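Local coordinates for 457aa long hypothetical protein (Pyrococcus horikoshii, PDB 2CSU) that is of unknown function but resembles the succinyl-CoA ligase family, combining a Rossmann-type CoA-binding domain with a flavodoxin-like domain and a ligase-CoA domain, at residues V307-E312 with M371-C376. Sequence-based numbering, arbitrary orientation.
Sequences VLTADE and MLIAIC
In the C-terminal ligase-CoA domain, an alpha/beta unit with a largely parallel sheet, helix 303-314 packs on strand 371-377 chiefly through Thr309 and Ile375, with Ile373 at the margin. Thr309 faces the sheet, and its CA lies 8.8 Å from that of Ile375. Ile373 and Ile375, two apart on the strand, both point at the helix; Leu372, on the other face, packs against helix 353-365. Strand 371-377 pairs in parallel with strand 295-300, which leads into the helix, so the contact joins the helix layer to the sheet, between a helix and the strand beside the one that precedes it.

Thr309 and Ile375 meet tip to tip. Ile375 has CG1 anti to its carbonyl carbon and an extended chi2 of 175°, which carries CD1 out to the threonine. Ile375 CD1 lies 3.7 Å from Thr309 CB. Thr309 CG2 is 4.0 Å from the same methyl and reaches Ile373 CD1 more loosely, at 4.4 Å. No hydrogen bond crosses the interface: the buried hydroxyl is satisfied within its own helix by the carbonyl O of Pro305, one turn back. Thr309 OG1 also lies 3.2 Å from Ile375 CD1, a close, non-hydrogen-bonding contact between the hydroxyl oxygen and the methyl.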
ATOM      1  N   VAL A 307      11.678 -13.194   7.015  1.00 29.31           N
ATOM      2  CA  VAL A 307      12.172 -13.924   5.847  1.00 29.98           C
ATOM      3  C   VAL A 307      11.827 -13.143   4.586  1.00 29.48           C
ATOM      4  O   VAL A 307      12.664 -12.966   3.708  1.00 30.38           O
ATOM      5  CB  VAL A 307      11.575 -15.348   5.772  1.00 29.42           C
ATOM      6  CG1 VAL A 307      11.724 -16.030   7.117  1.00 29.06           C
ATOM      7  CG2 VAL A 307      10.130 -15.301   5.342  1.00 30.34           C
ATOM      8  N   LEU A 308      10.596 -12.649   4.508  1.00 29.28           N
ATOM      9  CA  LEU A 308      10.193 -11.859   3.354  1.00 29.24           C
ATOM     10  C   LEU A 308      11.112 -10.647   3.258  1.00 28.87           C
ATOM     11  O   LEU A 308      11.626 -10.338   2.184  1.00 28.65           O
ATOM     12  CB  LEU A 308       8.744 -11.401   3.486  1.00 28.97           C
ATOM     13  CG  LEU A 308       7.671 -12.465   3.265  1.00 28.56           C
ATOM     14  CD1 LEU A 308       6.294 -11.862   3.504  1.00 28.19           C
ATOM     15  CD2 LEU A 308       7.778 -13.018   1.845  1.00 28.01           C
ATOM     16  N   THR A 309      11.337  -9.959   4.377  1.00 27.45           N
ATOM     17  CA  THR A 309      12.215  -8.797   4.320  1.00 25.89           C
ATOM     18  C   THR A 309      13.630  -9.189   3.912  1.00 26.50           C
ATOM     19  O   THR A 309      14.301  -8.455   3.182  1.00 26.22           O
ATOM     20  CB  THR A 309      12.309  -8.054   5.659  1.00 24.60           C
ATOM     21  OG1 THR A 309      11.007  -7.618   6.080  1.00 23.13           O
ATOM     22  CG2 THR A 309      13.213  -6.854   5.497  1.00 20.99           C
ATOM     23  N   ALA A 310      14.104 -10.330   4.391  1.00 27.11           N
ATOM     24  CA  ALA A 310      15.454 -10.761   4.015  1.00 28.55           C
ATOM     25  C   ALA A 310      15.495 -10.982   2.498  1.00 28.28           C
ATOM     26  O   ALA A 310      16.390 -10.501   1.833  1.00 28.68           O
ATOM     27  CB  ALA A 310      15.839 -12.038   4.758  1.00 28.00           C
ATOM     28  N   ASP A 311      14.517 -11.695   1.953  1.00 29.76           N
ATOM     29  CA  ASP A 311      14.460 -11.926   0.512  1.00 30.94           C
ATOM     30  C   ASP A 311      14.571 -10.605  -0.245  1.00 32.11           C
ATOM     31  O   ASP A 311      15.439 -10.442  -1.098  1.00 33.54           O
ATOM     32  CB  ASP A 311      13.139 -12.604   0.112  1.00 31.97           C
ATOM     33  CG  ASP A 311      13.187 -14.130   0.227  1.00 33.60           C
ATOM     34  OD1 ASP A 311      14.296 -14.700   0.381  1.00 34.94           O
ATOM     35  OD2 ASP A 311      12.106 -14.765   0.148  1.00 34.17           O
ATOM     36  N   GLU A 312      13.681  -9.668   0.081  1.00 31.61           N
ATOM     37  CA  GLU A 312      13.631  -8.362  -0.561  1.00 31.59           C
ATOM     38  C   GLU A 312      14.944  -7.608  -0.542  1.00 31.65           C
ATOM     39  O   GLU A 312      15.283  -6.920  -1.507  1.00 32.02           O
ATOM     40  CB  GLU A 312      12.546  -7.497   0.081  1.00 31.43           C
ATOM     41  CG  GLU A 312      11.124  -7.948  -0.221  1.00 32.11           C
ATOM     42  CD  GLU A 312      10.804  -7.928  -1.715  1.00 32.02           C
ATOM     43  OE1 GLU A 312      11.433  -7.149  -2.463  1.00 32.20           O
ATOM     44  OE2 GLU A 312       9.907  -8.687  -2.130  1.00 33.10           O
HETATM   45  N   MSE A 371      23.472  -1.143   9.358  1.00 36.31           N
HETATM   46  CA  MSE A 371      22.100  -0.676   9.336  1.00 36.43           C
HETATM   47  C   MSE A 371      21.212  -1.617  10.150  1.00 34.69           C
HETATM   48  O   MSE A 371      21.449  -2.815  10.189  1.00 34.57           O
HETATM   49  CB  MSE A 371      21.620  -0.606   7.881  1.00 38.20           C
HETATM   50  CG  MSE A 371      20.341   0.188   7.664  1.00 40.27           C
HETATM   51 SE   MSE A 371      20.113   0.596   5.920  1.00 46.00          SE
HETATM   52  CE  MSE A 371      19.195  -0.645   5.481  1.00 36.86           C
ATOM     53  N   LEU A 372      20.196  -1.066  10.800  1.00 33.36           N
ATOM     54  CA  LEU A 372      19.283  -1.865  11.604  1.00 32.98           C
ATOM     55  C   LEU A 372      17.850  -1.728  11.092  1.00 32.25           C
ATOM     56  O   LEU A 372      17.319  -0.625  10.984  1.00 32.70           O
ATOM     57  CB  LEU A 372      19.364  -1.422  13.073  1.00 34.27           C
ATOM     58  CG  LEU A 372      18.562  -2.158  14.156  1.00 35.98           C
ATOM     59  CD1 LEU A 372      19.053  -3.595  14.235  1.00 37.07           C
ATOM     60  CD2 LEU A 372      18.725  -1.507  15.496  1.00 37.17           C
ATOM     61  N   ILE A 373      17.238  -2.855  10.758  1.00 30.81           N
ATOM     62  CA  ILE A 373      15.830  -2.923  10.371  1.00 29.84           C
ATOM     63  C   ILE A 373      14.962  -3.545  11.470  1.00 29.12           C
ATOM     64  O   ILE A 373      15.078  -4.714  11.810  1.00 29.59           O
ATOM     65  CB  ILE A 373      15.722  -3.749   9.087  1.00 29.58           C
ATOM     66  CG1 ILE A 373      16.273  -2.949   7.903  1.00 30.31           C
ATOM     67  CG2 ILE A 373      14.245  -4.076   8.792  1.00 29.62           C
ATOM     68  CD1 ILE A 373      16.108  -3.689   6.573  1.00 29.85           C
ATOM     69  N   ALA A 374      14.094  -2.699  12.055  1.00 28.43           N
ATOM     70  CA  ALA A 374      13.205  -3.210  13.102  1.00 26.98           C
ATOM     71  C   ALA A 374      11.820  -3.609  12.562  1.00 26.14           C
ATOM     72  O   ALA A 374      11.063  -2.800  12.043  1.00 26.58           O
ATOM     73  CB  ALA A 374      13.054  -2.122  14.169  1.00 27.75           C
ATOM     74  N   ILE A 375      11.514  -4.920  12.679  1.00 25.64           N
ATOM     75  CA  ILE A 375      10.219  -5.426  12.210  1.00 25.19           C
ATOM     76  C   ILE A 375       9.316  -5.849  13.382  1.00 25.07           C
ATOM     77  O   ILE A 375       9.702  -6.613  14.263  1.00 26.04           O
ATOM     78  CB  ILE A 375      10.485  -6.635  11.305  1.00 23.33           C
ATOM     79  CG1 ILE A 375      11.323  -6.216  10.092  1.00 21.50           C
ATOM     80  CG2 ILE A 375       9.152  -7.212  10.786  1.00 23.53           C
ATOM     81  CD1 ILE A 375      11.717  -7.410   9.218  1.00 20.27           C
ATOM     82  N   CYS A 376       8.081  -5.305  13.401  1.00 25.57           N
ATOM     83  CA  CYS A 376       7.225  -5.647  14.506  1.00 25.80           C
ATOM     84  C   CYS A 376       5.788  -5.795  14.046  1.00 26.39           C
ATOM     85  O   CYS A 376       5.149  -4.866  13.572  1.00 26.48           O
ATOM     86  CB  CYS A 376       7.296  -4.514  15.524  1.00 24.93           C
ATOM     87  SG  CYS A 376       6.102  -4.728  16.866  1.00 26.41           S
TER